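Local coordinates for protein acetohydroxyacid synthase small subunit Related (PDB 2F06) that is of unknown function but carries a pair of ACT domains and binds histidine, consistent with a regulatory, amino-acid-sensing role, at residues L9-E14 with T21-V26. Numbering follows the deposited sequence.
Sequences LSIFLE and TEVTEV
Val23 meets the strand through both of its methyl groups, CG2 serving Leu13 and Ile11 and CG1 the end of Ile11 alone. CG2 lies 4.0 Å from Leu13 CD2 and also touches the branch methyl of Ile11, while CG1 faces the end of the longer isoleucine arm, 4.2 Å from Ile11 CD1. With CG1 of Val23 anti to the backbone N (chi1 161°) and CG2 beside it, the two methyls are spread over both strand residues. Ile11 and Val23 approach tip to tip, whereas the leucine side chain crosses the valine at about a right angle. All three residues are buried, yet methyl contacts alone join the segments, and their closest CA atoms, of Leu13 and Val23, stay 8.4 Å apart. This is the first strand and first helix of an ACT domain, the opening β-α step of the βαββαβ fold, with the helix packed on one face of the antiparallel sheet. Leu48 of the adjacent strand and Phe67 also touch Val23, and Leu62 of helix 55-64 packs on Ile11. Phe12 points to the other face, where its ring meets Phe12 of the second subunit. On the helix, Glu25 is exposed, but Leu90 and Ala87 of the third subunit pack on Thr21 and Thr24. Buried Thr24 bonds through OG1 to Thr21 O at 2.8 Å, 21° off the carbonyl plane; that carbonyl also accepts Glu25 N.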
ATOM      1  N   LEU A   9      -3.972  -0.192  16.858  1.00 20.37           N
ATOM      2  CA  LEU A   9      -3.196  -1.390  16.542  1.00 20.82           C
ATOM      3  C   LEU A   9      -3.003  -1.511  15.031  1.00 20.12           C
ATOM      4  O   LEU A   9      -3.936  -1.348  14.230  1.00 18.09           O
ATOM      5  CB  LEU A   9      -3.881  -2.662  17.043  1.00 20.79           C
ATOM      6  CG  LEU A   9      -4.147  -2.850  18.542  1.00 23.71           C
ATOM      7  CD1 LEU A   9      -4.504  -4.274  18.827  1.00 25.10           C
ATOM      8  CD2 LEU A   9      -2.966  -2.537  19.359  1.00 26.75           C
ATOM      9  N   SER A  10      -1.775  -1.818  14.654  1.00 19.80           N
ATOM     10  CA  SER A  10      -1.475  -2.253  13.314  1.00 20.62           C
ATOM     11  C   SER A  10      -1.016  -3.684  13.352  1.00 21.57           C
ATOM     12  O   SER A  10       0.048  -3.956  13.896  1.00 21.96           O
ATOM     13  CB  SER A  10      -0.384  -1.368  12.696  1.00 19.75           C
ATOM     14  OG  SER A  10      -1.008  -0.134  12.357  1.00 22.44           O
ATOM     15  N   ILE A  11      -1.767  -4.552  12.680  1.00 23.01           N
ATOM     16  CA  ILE A  11      -1.541  -5.947  12.729  1.00 24.56           C
ATOM     17  C   ILE A  11      -1.218  -6.537  11.332  1.00 26.53           C
ATOM     18  O   ILE A  11      -2.035  -6.404  10.374  1.00 26.62           O
ATOM     19  CB  ILE A  11      -2.740  -6.680  13.373  1.00 23.18           C
ATOM     20  CG1 ILE A  11      -3.162  -6.056  14.696  1.00 22.44           C
ATOM     21  CG2 ILE A  11      -2.408  -8.168  13.595  1.00 24.32           C
ATOM     22  CD1 ILE A  11      -4.650  -6.172  14.958  1.00 20.17           C
ATOM     23  N   PHE A  12      -0.053  -7.197  11.247  1.00 26.99           N
ATOM     24  CA  PHE A  12       0.455  -7.790   9.996  1.00 30.38           C
ATOM     25  C   PHE A  12      -0.276  -9.116   9.749  1.00 31.50           C
ATOM     26  O   PHE A  12      -0.215 -10.012  10.566  1.00 31.99           O
ATOM     27  CB  PHE A  12       1.966  -7.957  10.060  1.00 30.04           C
ATOM     28  CG  PHE A  12       2.605  -8.649   8.829  1.00 31.83           C
ATOM     29  CD1 PHE A  12       2.593  -8.030   7.554  1.00 33.89           C
ATOM     30  CD2 PHE A  12       3.255  -9.898   8.977  1.00 28.92           C
ATOM     31  CE1 PHE A  12       3.226  -8.645   6.442  1.00 32.38           C
ATOM     32  CE2 PHE A  12       3.877 -10.534   7.911  1.00 28.28           C
ATOM     33  CZ  PHE A  12       3.858  -9.899   6.619  1.00 35.47           C
ATOM     34  N   LEU A  13      -1.061  -9.175   8.671  1.00 33.78           N
ATOM     35  CA  LEU A  13      -1.893 -10.351   8.365  1.00 34.07           C
ATOM     36  C   LEU A  13      -1.125 -10.998   7.228  1.00 36.05           C
ATOM     37  O   LEU A  13      -1.084 -10.458   6.086  1.00 36.23           O
ATOM     38  CB  LEU A  13      -3.302  -9.955   7.857  1.00 33.30           C
ATOM     39  CG  LEU A  13      -4.217  -8.903   8.509  1.00 35.26           C
ATOM     40  CD1 LEU A  13      -5.345  -8.342   7.542  1.00 33.78           C
ATOM     41  CD2 LEU A  13      -4.766  -9.348   9.851  1.00 34.36           C
ATOM     42  N   GLU A  14      -0.492 -12.114   7.516  1.00 37.26           N
ATOM     43  CA  GLU A  14       0.211 -12.864   6.497  1.00 39.79           C
ATOM     44  C   GLU A  14      -0.754 -13.691   5.611  1.00 40.09           C
ATOM     45  O   GLU A  14      -1.954 -13.593   5.778  1.00 40.03           O
ATOM     46  CB  GLU A  14       1.253 -13.726   7.176  1.00 40.27           C
ATOM     47  CG  GLU A  14       0.725 -14.646   8.188  1.00 44.04           C
ATOM     48  CD  GLU A  14       1.409 -15.985   8.082  1.00 50.83           C
ATOM     49  OE1 GLU A  14       1.305 -16.605   6.995  1.00 53.51           O
ATOM     50  OE2 GLU A  14       2.034 -16.442   9.081  1.00 55.14           O
ATOM     51  N   THR A  21      -9.480 -13.934  10.163  1.00 21.35           N
ATOM     52  CA  THR A  21     -10.485 -14.564  11.000  1.00 22.90           C
ATOM     53  C   THR A  21      -9.920 -14.942  12.378  1.00 23.06           C
ATOM     54  O   THR A  21     -10.497 -14.566  13.418  1.00 24.36           O
ATOM     55  CB  THR A  21     -11.101 -15.778  10.308  1.00 22.69           C
ATOM     56  OG1 THR A  21     -11.620 -15.325   9.071  1.00 20.39           O
ATOM     57  CG2 THR A  21     -12.226 -16.377  11.135  1.00 22.03           C
ATOM     58  N   GLU A  22      -8.778 -15.610  12.381  1.00 22.50           N
ATOM     59  CA  GLU A  22      -8.056 -15.856  13.629  1.00 23.42           C
ATOM     60  C   GLU A  22      -7.797 -14.609  14.452  1.00 22.37           C
ATOM     61  O   GLU A  22      -7.918 -14.699  15.644  1.00 21.31           O
ATOM     62  CB  GLU A  22      -6.735 -16.545  13.395  1.00 24.05           C
ATOM     63  CG  GLU A  22      -6.746 -17.531  12.289  1.00 28.15           C
ATOM     64  CD  GLU A  22      -5.361 -18.071  12.013  1.00 35.67           C
ATOM     65  OE1 GLU A  22      -4.406 -17.614  12.720  1.00 37.15           O
ATOM     66  OE2 GLU A  22      -5.246 -18.943  11.098  1.00 35.76           O
ATOM     67  N   VAL A  23      -7.442 -13.458  13.848  1.00 20.28           N
ATOM     68  CA  VAL A  23      -7.192 -12.231  14.625  1.00 19.29           C
ATOM     69  C   VAL A  23      -8.473 -11.778  15.279  1.00 18.90           C
ATOM     70  O   VAL A  23      -8.512 -11.307  16.443  1.00 18.92           O
ATOM     71  CB  VAL A  23      -6.706 -10.992  13.724  1.00 21.47           C
ATOM     72  CG1 VAL A  23      -6.908  -9.647  14.471  1.00 20.83           C
ATOM     73  CG2 VAL A  23      -5.320 -11.144  13.329  1.00 21.43           C
ATOM     74  N   THR A  24      -9.547 -11.838  14.534  1.00 17.40           N
ATOM     75  CA  THR A  24     -10.817 -11.378  15.133  1.00 18.41           C
ATOM     76  C   THR A  24     -11.294 -12.362  16.198  1.00 18.04           C
ATOM     77  O   THR A  24     -11.973 -11.949  17.156  1.00 18.74           O
ATOM     78  CB  THR A  24     -11.942 -11.151  14.094  1.00 17.53           C
ATOM     79  OG1 THR A  24     -12.103 -12.329  13.296  1.00 17.80           O
ATOM     80  CG2 THR A  24     -11.591  -9.862  13.205  1.00 18.30           C
ATOM     81  N   GLU A  25     -10.943 -13.620  16.015  1.00 17.26           N
ATOM     82  CA  GLU A  25     -11.150 -14.658  17.059  1.00 20.33           C
ATOM     83  C   GLU A  25     -10.337 -14.474  18.366  1.00 20.03           C
ATOM     84  O   GLU A  25     -10.891 -14.596  19.448  1.00 22.01           O
ATOM     85  CB  GLU A  25     -10.951 -16.048  16.464  1.00 18.33           C
ATOM     86  CG  GLU A  25     -12.108 -16.412  15.473  1.00 21.56           C
ATOM     87  CD  GLU A  25     -12.028 -17.809  14.851  1.00 24.40           C
ATOM     88  OE1 GLU A  25     -10.955 -18.493  14.925  1.00 29.74           O
ATOM     89  OE2 GLU A  25     -13.083 -18.257  14.299  1.00 28.79           O
ATOM     90  N   VAL A  26      -9.031 -14.274  18.285  1.00 21.87           N
ATOM     91  CA  VAL A  26      -8.227 -13.736  19.423  1.00 24.04           C
ATOM     92  C   VAL A  26      -8.875 -12.580  20.185  1.00 24.05           C
ATOM     93  O   VAL A  26      -9.000 -12.636  21.407  1.00 26.31           O
ATOM     94  CB  VAL A  26      -6.783 -13.293  19.031  1.00 23.72           C
ATOM     95  CG1 VAL A  26      -6.017 -12.830  20.291  1.00 24.11           C
ATOM     96  CG2 VAL A  26      -6.039 -14.469  18.417  1.00 24.70           C
TER